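Local atomic coordinates of transmembrane oligosaccharyl transferase (Archaeoglobus fulgidus, PDB entry 3WAJ), a protein that belongs to the STT3/AglB oligosaccharyl transferase family, membrane proteins that join an N-terminal multi-helix transmembrane region to a C-terminal soluble part. Residues 580-585 / 600-605; 617-622 / 677-682. One frame throughout, in Å; residues are numbered along the deposited sequence.

Both contacts lie in the C-terminal soluble part, on the same side of the chain's centre, their own centres about 15 Å apart. Contact 1 (580-585 / 600-605) is local and partly buried, with an exposed lysine: the loop leading into helix 584-588 rests on the C-terminal end of helix 593-602. Contact 2 (617-622 / 677-682) is buried and joins the N-terminal turns of helices 619-627 and 678-684. Contact 1 is apolar, a proline on a leucine and a lysine stem, whereas contact 2 sets a tyrosine ring and a methionine against a threonine and a glutamate stem. Helix 584-588 links them: Phe588 touches Met622 and Glu679, and Ser585 CB packs 3.5 Å from Met622 O.

Contact 1 of 2, residues 580-585 / 600-605; sequences NVPGAS and AEKLNV
Apolar packing of a loop against a helix end joins Pro582 to Lys602 and Leu603, in the AglB core domain family region of the soluble part. The proline ring belongs to the approach to helix 584-588 and packs against the C-terminal end of helix 593-602. One flank of the ring meets the lysine stem, Pro582 CG standing 3.8 Å from Lys602 CB. That stem crosses the ring obliquely and, bent at chi2 (-68°), carries its amino end away from the loop. Leu603 reaches past the ring to the backbone. Leu603 CD1 is 3.9 Å from Pro582 CB, and the same methyl also touches main chain, Gly583 N lying 3.5 Å from Leu603 CD1. With CG anti to its own carbonyl carbon (chi1 -51°), the leucine sends this methyl to the Pro582-Gly583 peptide; Gly583 is the N-cap residue of helix 584-588. The other methyl, Leu603 CD2, lies 4.0 Å from Pro582 O. A Schellman motif closes helix 593-602 just here: Val605 N bonds to Ala600 O at 3.0 Å and Asn604 N to Glu601 O at 3.0 Å, Asn604 taking the positive-phi C-prime position. The chain then turns into strand 605-611 of the mixed sheet. Pro75 and Ile566 also touch the buried Leu603, while Glu601 forms a salt bridge with Arg776 of the neighbouring strand 771-776.

Contact 2 of 2, residues 617-622 / 677-682; sequences GKYYAM and TMEAKL
Two helix N-termini pack together in the buried interior of the soluble part, Tyr619 and Met622 of helix 619-627 facing Thr677 and Glu679 at the start of helix 678-684. With CG anti to the backbone N (chi1 -180°), the Tyr619 ring points to 677-682. Its outer end meets Thr677: Tyr619 OH comes within 3.0 Å of Thr677 CG2, closer than ordinary packing and so of doubtful detail. Further back along the ring, Glu679 CB sits near the ring plane at its edge, 4.0 Å from Tyr619 CE2, and the glutamate stem slides past the ring in the opposing direction. The carboxylate and ring planes are 41° apart. Met622 comes in at about a right angle to this stem, its chain bent at the last torsion, and Met622 CE lies 3.9 Å from Glu679 CG. Thr677 is the N-cap of helix 678-684: its OG1 accepts from Ala680 N at 3.2 Å, with an N-H...O angle of 153°, and also bonds to Tyr674 O. Its hydroxyl is thus engaged by its own helix and the preceding loop, while its methyl is turned to the tyrosine. Tyr674 and Tyr636 make edge-to-face ring contacts with Tyr619. Phe588 and Met614 touch both Met622 and Glu679, and a weak hydrogen bond links Glu679 OE1 to Ser610 OG on strand 605-611.

Contact 1 of 2, residues 580-585 / 600-605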
loop_
_atom_site.group_PDB
_atom_site.type_symbol
_atom_site.label_atom_id
_atom_site.label_comp_id
_atom_site.label_asym_id
_atom_site.label_seq_id
_atom_site.Cartn_x
_atom_site.Cartn_y
_atom_site.Cartn_z
ATOM N N ASN A 580 -15.560 2.191 19.966
ATOM C CA ASN A 580 -16.357 3.253 19.352
ATOM C C ASN A 580 -15.555 4.420 18.762
ATOM O O ASN A 580 -15.893 5.587 18.952
ATOM C CB ASN A 580 -17.417 3.735 20.335
ATOM C CG ASN A 580 -18.417 2.644 20.678
ATOM O OD1 ASN A 580 -19.201 2.216 19.822
ATOM N ND2 ASN A 580 -18.387 2.178 21.926
ATOM N N VAL A 581 -14.479 4.086 18.053
ATOM C CA VAL A 581 -13.662 5.078 17.358
ATOM C C VAL A 581 -14.186 5.251 15.946
ATOM O O VAL A 581 -14.054 4.354 15.115
ATOM C CB VAL A 581 -12.181 4.675 17.297
ATOM C CG1 VAL A 581 -11.375 5.743 16.552
ATOM C CG2 VAL A 581 -11.627 4.439 18.711
ATOM N N PRO A 582 -14.810 6.404 15.681
ATOM C CA PRO A 582 -15.373 6.608 14.341
ATOM C C PRO A 582 -14.280 6.564 13.291
ATOM O O PRO A 582 -13.193 7.148 13.467
ATOM C CB PRO A 582 -16.011 8.004 14.411
ATOM C CG PRO A 582 -15.508 8.634 15.719
ATOM C CD PRO A 582 -15.140 7.491 16.626
ATOM N N GLY A 583 -14.572 5.849 12.212
ATOM C CA GLY A 583 -13.613 5.590 11.154
ATOM C C GLY A 583 -14.298 4.731 10.111
ATOM O O GLY A 583 -15.491 4.454 10.210
ATOM N N ALA A 584 -13.547 4.305 9.106
ATOM C CA ALA A 584 -14.122 3.560 7.996
ATOM C C ALA A 584 -14.776 2.229 8.396
ATOM O O ALA A 584 -15.852 1.898 7.910
ATOM C CB ALA A 584 -13.090 3.351 6.894
ATOM N N SER A 585 -14.149 1.464 9.279
ATOM C CA SER A 585 -14.681 0.147 9.608
ATOM C C SER A 585 -15.964 0.264 10.426
ATOM O O SER A 585 -16.870 -0.556 10.305
ATOM C CB SER A 585 -13.644 -0.732 10.326
ATOM O OG SER A 585 -13.406 -0.288 11.646
ATOM N N ALA A 600 -20.501 9.305 11.120
ATOM C CA ALA A 600 -20.352 10.240 10.003
ATOM C C ALA A 600 -20.317 11.674 10.491
ATOM O O ALA A 600 -19.563 12.488 9.976
ATOM C CB ALA A 600 -21.452 10.050 8.980
ATOM N N GLU A 601 -21.156 11.976 11.477
ATOM C CA GLU A 601 -21.196 13.307 12.059
ATOM C C GLU A 601 -19.846 13.679 12.670
ATOM O O GLU A 601 -19.338 14.759 12.402
ATOM C CB GLU A 601 -22.301 13.398 13.104
ATOM C CG GLU A 601 -22.605 14.819 13.563
ATOM C CD GLU A 601 -23.318 15.668 12.506
ATOM O OE1 GLU A 601 -23.550 15.191 11.367
ATOM O OE2 GLU A 601 -23.644 16.835 12.820
ATOM N N LYS A 602 -19.266 12.772 13.463
ATOM C CA LYS A 602 -17.942 12.970 14.063
ATOM C C LYS A 602 -16.865 13.300 13.052
ATOM O O LYS A 602 -15.982 14.098 13.337
ATOM C CB LYS A 602 -17.499 11.725 14.845
ATOM C CG LYS A 602 -18.308 11.449 16.103
ATOM C CD LYS A 602 -18.064 12.505 17.174
ATOM C CE LYS A 602 -19.175 12.471 18.222
ATOM N NZ LYS A 602 -19.210 13.680 19.114
ATOM N N LEU A 603 -16.933 12.664 11.883
ATOM C CA LEU A 603 -15.903 12.842 10.862
ATOM C C LEU A 603 -16.380 13.789 9.782
ATOM O O LEU A 603 -15.706 13.982 8.765
ATOM C CB LEU A 603 -15.483 11.500 10.271
ATOM C CG LEU A 603 -15.111 10.474 11.347
ATOM C CD1 LEU A 603 -15.085 9.056 10.781
ATOM C CD2 LEU A 603 -13.778 10.833 12.003
ATOM N N ASN A 604 -17.551 14.379 10.010
ATOM C CA ASN A 604 -18.076 15.382 9.099
ATOM C C ASN A 604 -18.109 14.876 7.645
ATOM O O ASN A 604 -17.646 15.564 6.718
ATOM C CB ASN A 604 -17.196 16.632 9.191
ATOM C CG ASN A 604 -17.836 17.840 8.571
ATOM O OD1 ASN A 604 -19.052 18.036 8.685
ATOM N ND2 ASN A 604 -17.024 18.662 7.891
ATOM N N VAL A 605 -18.632 13.672 7.424
ATOM C CA VAL A 605 -18.617 13.175 6.053
ATOM C C VAL A 605 -19.792 13.721 5.254
ATOM O O VAL A 605 -20.887 13.913 5.783
ATOM C CB VAL A 605 -18.503 11.625 5.939
ATOM C CG1 VAL A 605 -18.151 10.986 7.270
ATOM C CG2 VAL A 605 -19.764 11.025 5.352
#

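Contact 2 of 2, residues 617-622 / 677-682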
loop_
_atom_site.group_PDB
_atom_site.type_symbol
_atom_site.label_atom_id
_atom_site.label_comp_id
_atom_site.label_asym_id
_atom_site.label_seq_id
_atom_site.Cartn_x
_atom_site.Cartn_y
_atom_site.Cartn_z
ATOM N N GLY A 617 -15.114 -9.194 -1.379
ATOM C CA GLY A 617 -13.876 -9.785 -0.880
ATOM C C GLY A 617 -13.241 -9.087 0.310
ATOM O O GLY A 617 -12.709 -9.735 1.212
ATOM N N LYS A 618 -13.299 -7.760 0.323
ATOM C CA LYS A 618 -12.686 -7.013 1.398
ATOM C C LYS A 618 -13.633 -6.806 2.575
ATOM O O LYS A 618 -13.234 -6.194 3.569
ATOM C CB LYS A 618 -12.174 -5.648 0.897
ATOM C CG LYS A 618 -11.159 -5.701 -0.241
ATOM C CD LYS A 618 -10.637 -4.292 -0.536
ATOM C CE LYS A 618 -9.482 -4.331 -1.540
ATOM N NZ LYS A 618 -9.298 -2.991 -2.217
ATOM N N TYR A 619 -14.877 -7.282 2.473
ATOM C CA TYR A 619 -15.811 -7.013 3.567
ATOM C C TYR A 619 -15.314 -7.619 4.885
ATOM O O TYR A 619 -15.381 -6.978 5.934
ATOM C CB TYR A 619 -17.273 -7.430 3.286
ATOM C CG TYR A 619 -18.126 -7.085 4.494
ATOM C CD1 TYR A 619 -18.318 -8.008 5.522
ATOM C CD2 TYR A 619 -18.658 -5.807 4.652
ATOM C CE1 TYR A 619 -19.045 -7.680 6.657
ATOM C CE2 TYR A 619 -19.393 -5.464 5.786
ATOM C CZ TYR A 619 -19.581 -6.411 6.782
ATOM O OH TYR A 619 -20.300 -6.111 7.913
ATOM N N TYR A 620 -14.811 -8.846 4.821
ATOM C CA TYR A 620 -14.304 -9.538 6.001
ATOM C C TYR A 620 -13.235 -8.705 6.714
ATOM O O TYR A 620 -13.251 -8.561 7.932
ATOM C CB TYR A 620 -13.733 -10.890 5.579
ATOM C CG TYR A 620 -13.152 -11.737 6.695
ATOM C CD1 TYR A 620 -11.784 -11.960 6.786
ATOM C CD2 TYR A 620 -13.979 -12.358 7.628
ATOM C CE1 TYR A 620 -11.257 -12.763 7.786
ATOM C CE2 TYR A 620 -13.456 -13.155 8.629
ATOM C CZ TYR A 620 -12.099 -13.354 8.697
ATOM O OH TYR A 620 -11.579 -14.147 9.687
ATOM N N ALA A 621 -12.311 -8.158 5.932
ATOM C CA ALA A 621 -11.275 -7.286 6.457
ATOM C C ALA A 621 -11.856 -6.095 7.227
ATOM O O ALA A 621 -11.307 -5.688 8.265
ATOM C CB ALA A 621 -10.386 -6.808 5.329
ATOM N N MET A 622 -12.944 -5.511 6.722
ATOM C CA MET A 622 -13.563 -4.384 7.431
ATOM C C MET A 622 -14.152 -4.861 8.760
ATOM O O MET A 622 -14.040 -4.186 9.793
ATOM C CB MET A 622 -14.622 -3.681 6.564
ATOM C CG MET A 622 -14.068 -3.093 5.262
ATOM S SD MET A 622 -15.144 -1.889 4.464
ATOM C CE MET A 622 -16.505 -2.940 3.934
ATOM N N THR A 677 -25.755 -4.313 7.536
ATOM C CA THR A 677 -24.634 -3.387 7.603
ATOM C C THR A 677 -24.823 -2.271 6.593
ATOM O O THR A 677 -25.534 -2.450 5.586
ATOM C CB THR A 677 -23.306 -4.100 7.345
ATOM O OG1 THR A 677 -23.259 -4.521 5.974
ATOM C CG2 THR A 677 -23.176 -5.295 8.284
ATOM N N MET A 678 -24.184 -1.132 6.864
ATOM C CA MET A 678 -24.180 -0.015 5.926
ATOM C C MET A 678 -23.586 -0.416 4.583
ATOM O O MET A 678 -24.056 0.030 3.535
ATOM C CB MET A 678 -23.399 1.170 6.492
ATOM C CG MET A 678 -24.159 1.964 7.505
ATOM S SD MET A 678 -25.575 2.833 6.785
ATOM C CE MET A 678 -24.705 3.900 5.634
ATOM N N GLU A 679 -22.547 -1.243 4.608
ATOM C CA GLU A 679 -21.930 -1.635 3.350
ATOM C C GLU A 679 -22.930 -2.395 2.484
ATOM O O GLU A 679 -22.974 -2.191 1.272
ATOM C CB GLU A 679 -20.636 -2.433 3.542
ATOM C CG GLU A 679 -20.053 -2.968 2.224
ATOM C CD GLU A 679 -19.755 -1.851 1.225
ATOM O OE1 GLU A 679 -19.776 -2.095 -0.005
ATOM O OE2 GLU A 679 -19.479 -0.722 1.674
ATOM N N ALA A 680 -23.773 -3.225 3.095
ATOM C CA ALA A 680 -24.763 -3.965 2.289
ATOM C C ALA A 680 -25.914 -3.076 1.850
ATOM O O ALA A 680 -26.416 -3.209 0.736
ATOM C CB ALA A 680 -25.283 -5.203 3.014
ATOM N N LYS A 681 -26.349 -2.191 2.743
ATOM C CA LYS A 681 -27.448 -1.277 2.433
ATOM C C LYS A 681 -27.053 -0.324 1.315
ATOM O O LYS A 681 -27.860 0.030 0.473
ATOM C CB LYS A 681 -27.841 -0.480 3.680
ATOM C CG LYS A 681 -28.591 -1.287 4.716
ATOM C CD LYS A 681 -28.806 -0.496 5.988
ATOM C CE LYS A 681 -29.641 -1.267 7.010
ATOM N NZ LYS A 681 -29.866 -0.436 8.208
ATOM N N LEU A 682 -25.791 0.083 1.322
ATOM C CA LEU A 682 -25.272 0.999 0.323
ATOM C C LEU A 682 -24.995 0.288 -1.007
ATOM O O LEU A 682 -25.569 0.620 -2.044
ATOM C CB LEU A 682 -24.000 1.688 0.845
ATOM C CG LEU A 682 -24.263 2.798 1.870
ATOM C CD1 LEU A 682 -22.967 3.253 2.572
ATOM C CD2 LEU A 682 -24.944 3.984 1.186
#